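Local coordinates for Thiol:disulfide interchange protein DsbA (Pseudomonas aeruginosa, PDB 4ZL8) that probably drives disulfide-bond formation in the periplasm by passing its own redox-active disulfide to other proteins, as a thioredoxin-fold oxidoreductase, at residues V29-W34 with F60-A65; Y35-C40 with T151-M156; S16-V21 with N159-F164; F78-S83 with E123-T128; P45-W50 with E174-A179. The protein carries 1 engineered substitution. All coordinates share one frame; numbering follows the deposited sequence. Where two conformers were deposited one is given.

In the fold
Contact 1, at the centre of the chain, joins two parallel strands of the thioredoxin sheet. Contact 2, whose centre lies about 9 Å away, holds the redox-active disulfide Cys37-Cys40 against the loop before strand 155-158; Leu32 N approaches Thr155 O at 2.8 Å, a probable hydrogen bond between the two contacts. Contact 5 joins helix 38-52, which begins at the active site, to helix 172-188. Contact 3 lies at the far end of the sheet, its centre about 18 Å from that of contact 2. Contact 4 is the helical outlier, with its centre about 28 Å from the centres of contacts 3 and 5, but Phe78 reaches Phe33 of contact 1.

Contact 1: residues V29-W34 with F60-A65; sequences VVELFW and FVRLPA
Val29 to Phe33 run beside Phe60 to Pro64 as parallel strands whose segment axes approach to 4.6 Å. Val61 N donates to Val29 O at 2.8 Å, then Glu31 N to Val61 O, Leu63 N to Glu31 O, Phe33 N to Leu63 O and Ala65 N to Phe33 O. The more intricately packed face bears Glu31, Phe33 and Arg62. Here chi1 of 83° puts CG of Phe33 between the backbone N and the carbonyl carbon, which swings the ring over toward Arg62, and Arg62 crosses it so that CD stands 3.9 Å from the ring centroid, almost straight above it. A long aliphatic stem suits Arg62, since its methylenes can lie on an aromatic face while its charged end goes on to other partners. Beyond the ring, Arg62 NE meets Glu31 OE1 at 3.0 Å in a salt bridge whose hydrogen bond is weak, bent to 124°. NH2 of the same guanidinium has a salt-bridge partner of its own, Glu44 on helix 38-52. The other face holds aliphatic residues suited to packing against helix 132-148, which Val30, Leu32 and Leu63 touch: Val30 CG2 meets Val61 CG1 at 3.8 Å, and Leu32 CD2 lies 3.9 Å from Leu63 CD2. The outer strand is the more solvent-exposed one: Phe60, Val61, Arg62 and Leu63 are partly exposed, while Val29 to Phe33 are buried. Two parallel strands joined through helix 38-52 form the beta-alpha-beta unit of the thioredoxin fold.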
# COMPACT_ATOMS: atom_id res chain seq x y z
N VAL A 29 -0.99 -0.74 9.83
CA VAL A 29 0.09 -1.35 9.07
C VAL A 29 -0.04 -0.89 7.63
O VAL A 29 -1.05 -1.17 6.99
CB VAL A 29 0.02 -2.88 9.10
CG1 VAL A 29 1.15 -3.47 8.28
CG2 VAL A 29 0.07 -3.40 10.54
N VAL A 30 0.95 -0.14 7.15
CA VAL A 30 0.95 0.36 5.78
C VAL A 30 2.00 -0.36 4.95
O VAL A 30 3.15 -0.47 5.37
CB VAL A 30 1.29 1.86 5.77
CG1 VAL A 30 1.37 2.37 4.33
CG2 VAL A 30 0.27 2.66 6.55
N GLU A 31 1.58 -0.89 3.80
CA GLU A 31 2.54 -1.31 2.78
C GLU A 31 2.55 -0.25 1.70
O GLU A 31 1.55 -0.06 1.01
CB GLU A 31 2.18 -2.66 2.16
CG GLU A 31 3.27 -3.11 1.19
CD GLU A 31 2.85 -4.11 0.14
OE1 GLU A 31 1.66 -4.40 -0.05
OE2 GLU A 31 3.77 -4.59 -0.58
N LEU A 32 3.66 0.47 1.57
CA LEU A 32 3.84 1.37 0.42
C LEU A 32 4.30 0.52 -0.76
O LEU A 32 5.21 -0.32 -0.62
CB LEU A 32 4.83 2.49 0.71
CG LEU A 32 4.34 3.52 1.75
CD1 LEU A 32 4.92 3.18 3.09
CD2 LEU A 32 4.71 4.95 1.36
N PHE A 33 3.65 0.72 -1.90
CA PHE A 33 3.87 -0.17 -3.04
C PHE A 33 3.64 0.59 -4.34
O PHE A 33 3.16 1.71 -4.35
CB PHE A 33 2.92 -1.38 -2.96
CG PHE A 33 1.57 -1.10 -3.51
CD1 PHE A 33 0.71 -0.21 -2.87
CD2 PHE A 33 1.14 -1.70 -4.68
CE1 PHE A 33 -0.51 0.08 -3.41
CE2 PHE A 33 -0.09 -1.40 -5.21
CZ PHE A 33 -0.92 -0.53 -4.57
N TRP A 34 3.98 -0.05 -5.44
CA TRP A 34 3.57 0.37 -6.77
C TRP A 34 3.15 -0.91 -7.49
O TRP A 34 3.85 -1.92 -7.44
CB TRP A 34 4.74 1.09 -7.49
CG TRP A 34 4.61 1.25 -8.97
CD1 TRP A 34 3.50 1.61 -9.68
CD2 TRP A 34 5.66 1.02 -9.93
NE1 TRP A 34 3.80 1.62 -11.02
CE2 TRP A 34 5.11 1.26 -11.20
CE3 TRP A 34 7.00 0.65 -9.84
CZ2 TRP A 34 5.84 1.14 -12.37
CZ3 TRP A 34 7.74 0.52 -11.01
CH2 TRP A 34 7.16 0.76 -12.25
N PHE A 60 -4.82 -2.75 8.25
CA PHE A 60 -3.86 -2.89 7.17
C PHE A 60 -4.32 -2.09 5.98
O PHE A 60 -5.48 -2.18 5.56
CB PHE A 60 -3.72 -4.36 6.77
CG PHE A 60 -2.84 -4.56 5.57
CD1 PHE A 60 -1.48 -4.52 5.69
CD2 PHE A 60 -3.40 -4.76 4.33
CE1 PHE A 60 -0.67 -4.69 4.56
CE2 PHE A 60 -2.62 -4.91 3.22
CZ PHE A 60 -1.27 -4.87 3.33
N VAL A 61 -3.40 -1.33 5.40
CA VAL A 61 -3.71 -0.61 4.19
C VAL A 61 -2.50 -0.56 3.28
O VAL A 61 -1.36 -0.56 3.72
CB VAL A 61 -4.20 0.78 4.47
CG1 VAL A 61 -3.12 1.57 5.14
CG2 VAL A 61 -4.69 1.46 3.19
N ARG A 62 -2.80 -0.54 1.99
CA ARG A 62 -1.79 -0.27 1.02
C ARG A 62 -1.84 1.20 0.68
O ARG A 62 -2.91 1.80 0.63
CB ARG A 62 -1.98 -1.08 -0.25
CG ARG A 62 -1.51 -2.50 -0.12
CD ARG A 62 -1.42 -3.18 -1.47
NE ARG A 62 -1.04 -4.57 -1.28
CZ ARG A 62 -1.87 -5.52 -0.88
NH1 ARG A 62 -3.15 -5.25 -0.67
NH2 ARG A 62 -1.41 -6.75 -0.73
N LEU A 63 -0.67 1.76 0.44
CA LEU A 63 -0.56 3.15 0.04
C LEU A 63 0.34 3.21 -1.19
O LEU A 63 1.47 2.74 -1.14
CB LEU A 63 0.10 3.96 1.16
CG LEU A 63 0.06 5.48 0.97
CD1 LEU A 63 -1.35 6.04 1.08
CD2 LEU A 63 1.00 6.09 2.02
N PRO A 64 -0.17 3.77 -2.29
CA PRO A 64 0.67 3.82 -3.48
C PRO A 64 1.75 4.87 -3.33
O PRO A 64 1.47 5.97 -2.85
CB PRO A 64 -0.31 4.23 -4.57
CG PRO A 64 -1.28 5.10 -3.87
CD PRO A 64 -1.43 4.49 -2.49
N ALA A 65 2.97 4.55 -3.74
CA ALA A 65 4.09 5.48 -3.74
C ALA A 65 3.97 6.29 -5.02
O ALA A 65 4.01 5.76 -6.13
CB ALA A 65 5.40 4.74 -3.68

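Contact 2: residues Y35-C40 with T151-M156; sequences YGCPHC and TGVPTM
Val153 and Pro154, the two residues that meet the disulfide of Cys37 and Cys40, belong to a loop closed by Thr155 OG1, which donates to Gly152 O at 2.7 Å from above the carbonyl plane. A threonine suits that place because its short hydroxyl can reach back across the turn. No hydrogen bond crosses to the cysteines; the contact is made by sulfur and carbon. Val153 CG2 lies against both sulfurs, 3.7 Å from Cys37 SG and nearly as close to Cys40 SG. It occupies the position between the backbone N and carbonyl carbon of Val153, a rotation that presents this methyl to the disulfide. Pro154, preceded by a cis peptide bond, brings its CD to 3.7 Å from Cys40 SG. The same CD also touches His39 CB at 3.8 Å, while the imidazole leads away and bonds to glycerol and MES molecules, probably from the crystallisation liquor. Cys37 occupies the N-cap position of helix 38-52, so the disulfide sits at the start of the helix. The sulfurs are bonded at 2.1 Å. A CxxC disulfide at a helix start, faced by a cis-proline loop, is the redox site of the thioredoxin family.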
# COMPACT_ATOMS: atom_id res chain seq x y z
N TYR A 35 2.03 -0.87 -8.19
CA TYR A 35 1.58 -2.04 -8.94
C TYR A 35 2.62 -2.58 -9.92
O TYR A 35 2.64 -3.79 -10.18
CB TYR A 35 0.32 -1.73 -9.73
CG TYR A 35 -1.00 -1.67 -9.00
CD1 TYR A 35 -1.49 -2.75 -8.27
CD2 TYR A 35 -1.84 -0.59 -9.17
CE1 TYR A 35 -2.74 -2.71 -7.68
CE2 TYR A 35 -3.08 -0.53 -8.59
CZ TYR A 35 -3.54 -1.60 -7.86
OH TYR A 35 -4.80 -1.48 -7.33
N GLY A 36 3.46 -1.71 -10.48
CA GLY A 36 4.44 -2.12 -11.47
C GLY A 36 5.77 -2.60 -10.90
O GLY A 36 6.66 -2.97 -11.66
N CYS A 37 5.90 -2.59 -9.58
CA CYS A 37 7.13 -2.91 -8.88
C CYS A 37 7.28 -4.43 -8.79
O CYS A 37 6.47 -5.10 -8.17
CB CYS A 37 7.08 -2.22 -7.51
SG CYS A 37 7.98 -2.95 -6.13
N PRO A 38 8.33 -4.99 -9.43
CA PRO A 38 8.42 -6.46 -9.42
C PRO A 38 8.64 -7.07 -8.02
O PRO A 38 8.13 -8.17 -7.78
CB PRO A 38 9.59 -6.77 -10.35
CG PRO A 38 10.00 -5.54 -10.95
CD PRO A 38 9.31 -4.38 -10.33
N HIS A 39 9.39 -6.40 -7.14
CA HIS A 39 9.54 -6.94 -5.79
C HIS A 39 8.20 -6.92 -5.07
O HIS A 39 7.93 -7.80 -4.23
CB HIS A 39 10.55 -6.16 -4.97
CG HIS A 39 11.97 -6.28 -5.43
ND1 HIS A 39 13.04 -5.95 -4.62
CD2 HIS A 39 12.50 -6.67 -6.61
CE1 HIS A 39 14.17 -6.15 -5.27
NE2 HIS A 39 13.87 -6.58 -6.49
N CYS A 40 7.37 -5.92 -5.35
CA CYS A 40 6.06 -5.81 -4.75
C CYS A 40 5.20 -6.99 -5.20
O CYS A 40 4.55 -7.67 -4.39
CB CYS A 40 5.41 -4.50 -5.14
SG CYS A 40 6.39 -2.99 -4.68
N THR A 151 11.73 6.03 0.37
CA THR A 151 12.40 6.33 -0.90
C THR A 151 12.40 5.14 -1.85
O THR A 151 13.11 5.15 -2.87
CB THR A 151 13.85 6.82 -0.70
OG1 THR A 151 14.58 5.87 0.07
CG2 THR A 151 13.87 8.18 0.01
N GLY A 152 11.62 4.13 -1.54
CA GLY A 152 11.42 3.03 -2.45
C GLY A 152 10.41 2.06 -1.87
O GLY A 152 9.92 2.25 -0.74
N VAL A 153 10.10 1.04 -2.65
CA VAL A 153 9.04 0.09 -2.32
C VAL A 153 9.51 -1.33 -2.65
O VAL A 153 10.44 -1.50 -3.46
CB VAL A 153 7.75 0.41 -3.09
CG1 VAL A 153 7.18 1.75 -2.61
CG2 VAL A 153 7.96 0.43 -4.59
N PRO A 154 8.89 -2.34 -2.03
CA PRO A 154 7.89 -2.23 -0.95
C PRO A 154 8.54 -1.81 0.36
O PRO A 154 9.64 -2.25 0.69
CB PRO A 154 7.31 -3.63 -0.88
CG PRO A 154 8.42 -4.53 -1.38
CD PRO A 154 9.19 -3.74 -2.39
N THR A 155 7.82 -0.98 1.12
CA THR A 155 8.25 -0.54 2.45
C THR A 155 7.06 -0.59 3.37
O THR A 155 5.94 -0.25 2.99
CB THR A 155 8.81 0.88 2.41
OG1 THR A 155 9.99 0.90 1.59
CG2 THR A 155 9.18 1.40 3.80
N MET A 156 7.32 -1.05 4.58
CA MET A 156 6.28 -1.16 5.60
C MET A 156 6.44 -0.04 6.62
O MET A 156 7.56 0.35 6.98
CB MET A 156 6.44 -2.47 6.37
CG MET A 156 6.45 -3.72 5.52
SD MET A 156 4.95 -3.94 4.53
CE MET A 156 3.69 -3.97 5.76

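Contact 3: residues S16-V21 with N159-F164; sequences SSPVPV and NGKYRF
A beta-hairpin turn carrying a classic beta bulge, in which the consecutive Lys161 and Tyr162 lie opposite the single Val158, receives the loop 16-21 through Val19. The backbone N of Val19 donates to Gly160 O at 2.8 Å along a nearly straight bond of 166°. Proline suits position 18, just before it, since the ring restrains the extended loop and lays CB 3.9 Å from Lys161 CG. Gly160 has positive phi, and its lack of a side chain lets Val19 O come within 3.4 Å of its CA, forming a CA-H...O contact. The same carbonyl is reached by a water, which donates to Val19 O at 2.7 Å and to Asn159 O at 2.8 Å, tying the loop to the start of the turn. Farther along, Val21 points toward the turn and sets CG1 3.6 Å from Asn159 OD1, an oxygen that accepts from Glu28 N. Asn159 ND2 and Lys161 NZ both turn to Glu186 OE2, the lysine by a salt bridge. The contact thus lies where the loop after edge strand 13-14 passes the hairpin of strands 155-158 and 162-165, with helix 132-148 packed against Val19 and helix 172-188 supplying Glu186.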
# COMPACT_ATOMS: atom_id res chain seq x y z
N SER A 16 11.45 9.86 14.05
CA SER A 16 11.56 10.83 15.12
C SER A 16 10.32 11.74 15.19
O SER A 16 10.02 12.29 16.27
CB SER A 16 12.85 11.63 15.02
OG SER A 16 12.85 12.53 13.93
N SER A 17 9.63 11.88 14.06
CA SER A 17 8.34 12.57 14.00
C SER A 17 7.26 11.57 13.56
O SER A 17 7.05 11.40 12.36
CB SER A 17 8.40 13.74 13.02
OG SER A 17 9.30 14.76 13.46
N PRO A 18 6.64 10.88 14.52
CA PRO A 18 5.57 9.94 14.19
C PRO A 18 4.45 10.61 13.41
O PRO A 18 4.17 11.80 13.56
CB PRO A 18 5.07 9.45 15.55
CG PRO A 18 6.20 9.69 16.49
CD PRO A 18 6.92 10.90 15.97
N VAL A 19 3.82 9.82 12.56
CA VAL A 19 2.83 10.29 11.60
C VAL A 19 1.44 9.82 12.05
O VAL A 19 1.29 8.69 12.53
CB VAL A 19 3.16 9.72 10.21
CG1 VAL A 19 2.20 10.21 9.16
CG2 VAL A 19 4.62 10.09 9.82
N PRO A 20 0.41 10.68 11.91
CA PRO A 20 -0.93 10.22 12.28
C PRO A 20 -1.35 9.02 11.45
O PRO A 20 -0.96 8.87 10.30
CB PRO A 20 -1.82 11.44 11.98
CG PRO A 20 -0.86 12.62 12.03
CD PRO A 20 0.44 12.09 11.51
N VAL A 21 -2.20 8.19 12.04
CA VAL A 21 -2.67 6.98 11.36
C VAL A 21 -4.03 7.21 10.70
O VAL A 21 -4.78 8.10 11.08
CB VAL A 21 -2.74 5.77 12.31
CG1 VAL A 21 -1.36 5.46 12.89
CG2 VAL A 21 -3.77 5.99 13.43
N ASN A 159 2.09 1.70 12.60
CA ASN A 159 1.49 2.71 13.48
C ASN A 159 2.08 4.11 13.35
O ASN A 159 2.14 4.87 14.30
CB ASN A 159 1.50 2.26 14.94
CG ASN A 159 0.19 2.50 15.62
OD1 ASN A 159 -0.85 2.61 14.96
ND2 ASN A 159 0.22 2.62 16.94
N GLY A 160 2.46 4.45 12.12
CA GLY A 160 2.99 5.78 11.83
C GLY A 160 4.36 6.03 12.46
O GLY A 160 4.83 7.16 12.49
N LYS A 161 4.98 4.96 12.96
CA LYS A 161 6.13 5.09 13.86
C LYS A 161 7.37 4.31 13.43
O LYS A 161 8.47 4.71 13.78
CB LYS A 161 5.74 4.61 15.27
CG LYS A 161 4.86 5.57 16.05
CD LYS A 161 4.47 4.98 17.39
CE LYS A 161 3.27 5.70 17.98
NZ LYS A 161 2.69 5.02 19.16
N TYR A 162 7.19 3.15 12.80
CA TYR A 162 8.32 2.24 12.55
C TYR A 162 8.39 1.92 11.07
O TYR A 162 7.40 1.47 10.49
CB TYR A 162 8.16 0.93 13.33
CG TYR A 162 7.82 1.11 14.78
CD1 TYR A 162 8.76 1.56 15.69
CD2 TYR A 162 6.55 0.82 15.24
CE1 TYR A 162 8.44 1.72 17.03
CE2 TYR A 162 6.22 0.98 16.56
CZ TYR A 162 7.17 1.43 17.44
OH TYR A 162 6.86 1.58 18.76
N ARG A 163 9.56 2.14 10.46
CA ARG A 163 9.72 1.89 9.03
C ARG A 163 10.71 0.77 8.81
O ARG A 163 11.75 0.72 9.46
CB ARG A 163 10.19 3.16 8.32
CG ARG A 163 10.20 3.08 6.81
CD ARG A 163 10.85 4.30 6.16
NE ARG A 163 12.26 4.39 6.46
CZ ARG A 163 12.90 5.50 6.81
NH1 ARG A 163 14.19 5.45 7.04
NH2 ARG A 163 12.26 6.67 6.94
N PHE A 164 10.39 -0.12 7.88
CA PHE A 164 11.26 -1.26 7.59
C PHE A 164 10.95 -1.80 6.20
O PHE A 164 9.90 -1.50 5.64
CB PHE A 164 11.15 -2.36 8.66
CG PHE A 164 9.76 -2.83 8.96
CD1 PHE A 164 8.93 -2.07 9.78
CD2 PHE A 164 9.27 -4.05 8.46
CE1 PHE A 164 7.65 -2.50 10.09
CE2 PHE A 164 7.99 -4.49 8.80
CZ PHE A 164 7.18 -3.70 9.60
O HOH W 1 1.79 7.56 14.90

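Contact 4: residues F78-S83 with E123-T128; sequences FLTLIS and EKFLST. Engineered in segment 78-83: Ile82 (natural residue Glu).
Thr80 meets Phe125 and Thr128 where two helices cross in the helical domain that DsbA proteins carry within their thioredoxin fold. The segments 78-83 and 123-128 run at 119° to each other, with their axes 9.6 Å apart at closest approach. Thr80 sits at the junction, and its atoms divide the work. CB points toward the other helix and lies 3.9 Å from Phe125 CE1. From there the side chain branches. The methyl CG2, anti to the backbone N of Thr80, reaches the other helix and comes to rest 3.5 Å from both CD1 and CE1 of the Phe125 ring. It also touches the methyl CG2 of Thr128 at 3.7 Å. The hydroxyl OG1 turns back instead to Gln76 O in its own helix, so Thr80's own contact is made by carbon. A beta-branched threonine suits the place because it is small enough for a close approach and can bond to its own helix. Leu81 extends the apolar patch, with CD2 4.0 Å from Phe125 CE1. Phe125 is long enough to bridge the helices, and it also packs on Met111 and Leu115 of helix 108-116. No direct hydrogen bond crosses, but at the Ser83 rim a water joins Ser83 OG, at 3.1 Å, to Thr128 OG1, to which it donates at 3.0 Å. Thr128 OG1 thus has two roles, for it also donates to Lys124 O at 2.8 Å. That oxygen is gripped twice: Thr128 N donates to it too, and the two donors arrive from opposite faces of the carbonyl plane.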
# COMPACT_ATOMS: atom_id res chain seq x y z
N PHE A 78 -5.12 2.91 -8.33
CA PHE A 78 -5.35 2.28 -7.02
C PHE A 78 -6.36 3.07 -6.20
O PHE A 78 -7.32 2.52 -5.67
CB PHE A 78 -4.04 2.18 -6.24
CG PHE A 78 -4.22 1.71 -4.82
CD1 PHE A 78 -4.34 0.37 -4.52
CD2 PHE A 78 -4.26 2.62 -3.79
CE1 PHE A 78 -4.51 -0.06 -3.23
CE2 PHE A 78 -4.43 2.18 -2.49
CZ PHE A 78 -4.55 0.84 -2.22
N LEU A 79 -6.13 4.38 -6.09
CA LEU A 79 -6.99 5.20 -5.25
C LEU A 79 -8.41 5.30 -5.80
O LEU A 79 -9.37 5.36 -5.05
CB LEU A 79 -6.40 6.60 -5.05
CG LEU A 79 -5.11 6.62 -4.26
CD1 LEU A 79 -4.44 7.99 -4.34
CD2 LEU A 79 -5.32 6.23 -2.82
N THR A 80 -8.53 5.27 -7.12
CA THR A 80 -9.84 5.27 -7.78
C THR A 80 -10.59 3.99 -7.42
O THR A 80 -11.78 4.03 -7.07
CB THR A 80 -9.70 5.41 -9.30
OG1 THR A 80 -9.15 6.71 -9.59
CG2 THR A 80 -11.04 5.31 -9.99
N LEU A 81 -9.90 2.86 -7.49
CA LEU A 81 -10.52 1.58 -7.17
C LEU A 81 -10.92 1.51 -5.69
O LEU A 81 -11.98 0.97 -5.36
CB LEU A 81 -9.59 0.43 -7.54
CG LEU A 81 -9.26 0.29 -9.02
CD1 LEU A 81 -8.14 -0.69 -9.22
CD2 LEU A 81 -10.49 -0.10 -9.79
N ILE A 82 -10.07 2.02 -4.81
CA ILE A 82 -10.45 2.14 -3.40
C ILE A 82 -11.73 2.97 -3.21
O ILE A 82 -12.65 2.56 -2.52
CB ILE A 82 -9.30 2.77 -2.57
CG1 ILE A 82 -8.13 1.80 -2.46
CG2 ILE A 82 -9.79 3.16 -1.19
CD1 ILE A 82 -8.40 0.58 -1.63
N SER A 83 -11.80 4.12 -3.87
CA SER A 83 -12.98 4.98 -3.75
C SER A 83 -14.23 4.26 -4.23
O SER A 83 -15.32 4.40 -3.63
CB SER A 83 -12.77 6.24 -4.60
OG SER A 83 -13.95 7.02 -4.72
N GLU A 123 -17.67 4.01 -16.91
CA GLU A 123 -18.02 5.42 -16.79
C GLU A 123 -17.78 5.91 -15.36
O GLU A 123 -17.29 7.02 -15.14
CB GLU A 123 -19.48 5.67 -17.21
CG GLU A 123 -19.69 5.63 -18.72
CD GLU A 123 -18.63 6.42 -19.50
OE1 GLU A 123 -18.46 7.62 -19.22
OE2 GLU A 123 -17.97 5.83 -20.38
N LYS A 124 -18.10 5.09 -14.37
CA LYS A 124 -17.82 5.47 -12.98
C LYS A 124 -16.32 5.48 -12.69
O LYS A 124 -15.82 6.35 -11.98
CB LYS A 124 -18.55 4.55 -12.00
CG LYS A 124 -18.42 4.97 -10.54
CD LYS A 124 -19.15 6.26 -10.27
CE LYS A 124 -19.09 6.67 -8.81
NZ LYS A 124 -19.84 7.94 -8.56
N PHE A 125 -15.58 4.52 -13.24
CA PHE A 125 -14.14 4.55 -13.07
C PHE A 125 -13.55 5.85 -13.63
O PHE A 125 -12.78 6.52 -12.95
CB PHE A 125 -13.46 3.35 -13.76
CG PHE A 125 -11.97 3.40 -13.64
CD1 PHE A 125 -11.34 2.90 -12.50
CD2 PHE A 125 -11.19 4.00 -14.60
CE1 PHE A 125 -9.97 2.97 -12.37
CE2 PHE A 125 -9.81 4.08 -14.46
CZ PHE A 125 -9.21 3.57 -13.35
N LEU A 126 -13.90 6.20 -14.85
CA LEU A 126 -13.35 7.40 -15.47
C LEU A 126 -13.75 8.67 -14.71
O LEU A 126 -12.90 9.53 -14.48
CB LEU A 126 -13.75 7.47 -16.94
CG LEU A 126 -13.12 6.37 -17.82
CD1 LEU A 126 -13.72 6.40 -19.19
CD2 LEU A 126 -11.61 6.54 -17.91
N SER A 127 -15.02 8.80 -14.32
CA SER A 127 -15.48 9.97 -13.57
C SER A 127 -14.75 10.07 -12.23
O SER A 127 -14.35 11.15 -11.80
CB SER A 127 -16.98 9.89 -13.34
OG SER A 127 -17.45 11.01 -12.59
N THR A 128 -14.58 8.93 -11.56
CA THR A 128 -13.89 8.93 -10.28
C THR A 128 -12.41 9.25 -10.47
O THR A 128 -11.83 10.05 -9.75
CB THR A 128 -14.06 7.57 -9.55
OG1 THR A 128 -15.44 7.29 -9.37
CG2 THR A 128 -13.39 7.60 -8.19
O HOH W 2 -16.20 6.17 -6.71

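Contact 5: residues P45-W50 with E174-A179; sequences PTIVPW and ETLKLA
A chi1 of 173° swings the Trp50 indole out from helix 38-52 toward Leu176. Leu176 turns CG away from its own carbonyl carbon, chi1 -53°, sending its branch back past the indole in the opposite direction. Its CB stands over one face of the five-membered ring, 4.0 Å from the centroid and close to the normal, as a CH-pi contact. CD2 covers the same ring system nearer the rim, 3.8 Å from Trp50 CD2. The other methyl, CD1, fits between Trp50 CB and Thr46 CG2; its 3.4 Å approach to the latter is tighter than usual for two carbons. A forked leucine suits this place, because one methyl can serve the indole while the other packs beside Thr46. One turn on, Ala179 is small enough to admit the six-membered ring, with CB 3.7 Å from Trp50 CZ2. The two segments run roughly parallel, at 33°, and no hydrogen bond passes between them. Within them, van der Waals packing and the indole face make the contact. The next residue of helix 172-188, Asp180, adds a polar link between the helices: Trp50 NE1 bonds to its OD1, which would help to hold the indole's rotation.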
# COMPACT_ATOMS: atom_id res chain seq x y z
N PRO A 45 2.37 -13.00 -2.51
CA PRO A 45 1.95 -14.29 -1.93
C PRO A 45 2.29 -14.43 -0.44
O PRO A 45 1.74 -15.30 0.25
CB PRO A 45 2.70 -15.34 -2.76
CG PRO A 45 3.13 -14.61 -3.99
CD PRO A 45 3.27 -13.17 -3.66
N THR A 46 3.17 -13.57 0.05
CA THR A 46 3.53 -13.58 1.47
C THR A 46 2.62 -12.63 2.27
O THR A 46 2.03 -13.02 3.28
CB THR A 46 5.01 -13.20 1.65
OG1 THR A 46 5.83 -14.17 0.98
CG2 THR A 46 5.40 -13.18 3.12
N ILE A 47 2.48 -11.40 1.80
CA ILE A 47 1.78 -10.40 2.58
C ILE A 47 0.26 -10.54 2.47
O ILE A 47 -0.45 -10.25 3.42
CB ILE A 47 2.26 -8.95 2.22
CG1 ILE A 47 1.72 -7.97 3.26
CG2 ILE A 47 1.85 -8.53 0.79
CD1 ILE A 47 2.31 -6.61 3.17
N VAL A 48 -0.26 -11.01 1.35
CA VAL A 48 -1.71 -11.11 1.20
C VAL A 48 -2.36 -12.02 2.26
O VAL A 48 -3.24 -11.57 3.00
CB VAL A 48 -2.13 -11.50 -0.23
CG1 VAL A 48 -3.63 -11.85 -0.29
CG2 VAL A 48 -1.83 -10.35 -1.21
N PRO A 49 -1.95 -13.29 2.36
CA PRO A 49 -2.67 -14.11 3.34
C PRO A 49 -2.46 -13.60 4.77
O PRO A 49 -3.37 -13.68 5.61
CB PRO A 49 -2.08 -15.51 3.16
CG PRO A 49 -0.77 -15.30 2.45
CD PRO A 49 -0.89 -14.03 1.65
N TRP A 50 -1.28 -13.09 5.07
CA TRP A 50 -1.02 -12.54 6.40
C TRP A 50 -1.95 -11.37 6.70
O TRP A 50 -2.52 -11.26 7.80
CB TRP A 50 0.45 -12.09 6.46
CG TRP A 50 0.87 -11.34 7.71
CD1 TRP A 50 1.31 -11.89 8.87
CD2 TRP A 50 0.93 -9.93 7.89
NE1 TRP A 50 1.63 -10.91 9.79
CE2 TRP A 50 1.40 -9.69 9.21
CE3 TRP A 50 0.64 -8.83 7.07
CZ2 TRP A 50 1.58 -8.40 9.72
CZ3 TRP A 50 0.82 -7.54 7.58
CH2 TRP A 50 1.29 -7.34 8.90
N GLU A 174 10.50 -12.71 7.39
CA GLU A 174 11.05 -11.92 8.48
C GLU A 174 10.35 -10.57 8.55
O GLU A 174 10.16 -10.01 9.63
CB GLU A 174 12.56 -11.72 8.27
CG GLU A 174 13.41 -12.97 8.46
CD GLU A 174 13.40 -13.92 7.28
OE1 GLU A 174 12.80 -13.61 6.22
OE2 GLU A 174 14.02 -15.01 7.40
N THR A 175 9.96 -10.01 7.39
CA THR A 175 9.26 -8.73 7.35
C THR A 175 7.93 -8.81 8.11
O THR A 175 7.55 -7.88 8.85
CB THR A 175 9.03 -8.29 5.89
OG1 THR A 175 10.29 -8.17 5.23
CG2 THR A 175 8.34 -6.95 5.79
N LEU A 176 7.20 -9.91 7.92
CA LEU A 176 5.92 -10.08 8.61
C LEU A 176 6.12 -10.39 10.08
O LEU A 176 5.33 -9.93 10.92
CB LEU A 176 5.16 -11.25 7.99
CG LEU A 176 4.90 -11.31 6.49
CD1 LEU A 176 4.06 -12.56 6.19
CD2 LEU A 176 4.22 -10.07 6.02
N LYS A 177 7.14 -11.16 10.43
CA LYS A 177 7.42 -11.39 11.85
C LYS A 177 7.76 -10.09 12.55
O LYS A 177 7.35 -9.87 13.69
CB LYS A 177 8.57 -12.37 12.03
CG LYS A 177 8.29 -13.77 11.61
CD LYS A 177 9.50 -14.67 11.88
CE LYS A 177 9.25 -16.08 11.40
NZ LYS A 177 10.47 -16.89 11.55
N LEU A 178 8.53 -9.23 11.89
CA LEU A 178 8.87 -7.95 12.46
C LEU A 178 7.62 -7.08 12.59
O LEU A 178 7.41 -6.44 13.64
CB LEU A 178 9.96 -7.30 11.61
CG LEU A 178 10.32 -5.86 11.97
CD1 LEU A 178 10.76 -5.69 13.42
CD2 LEU A 178 11.42 -5.38 11.04
N ALA A 179 6.76 -7.08 11.59
CA ALA A 179 5.49 -6.37 11.70
C ALA A 179 4.70 -6.87 12.91
O ALA A 179 4.17 -6.06 13.67
CB ALA A 179 4.66 -6.51 10.44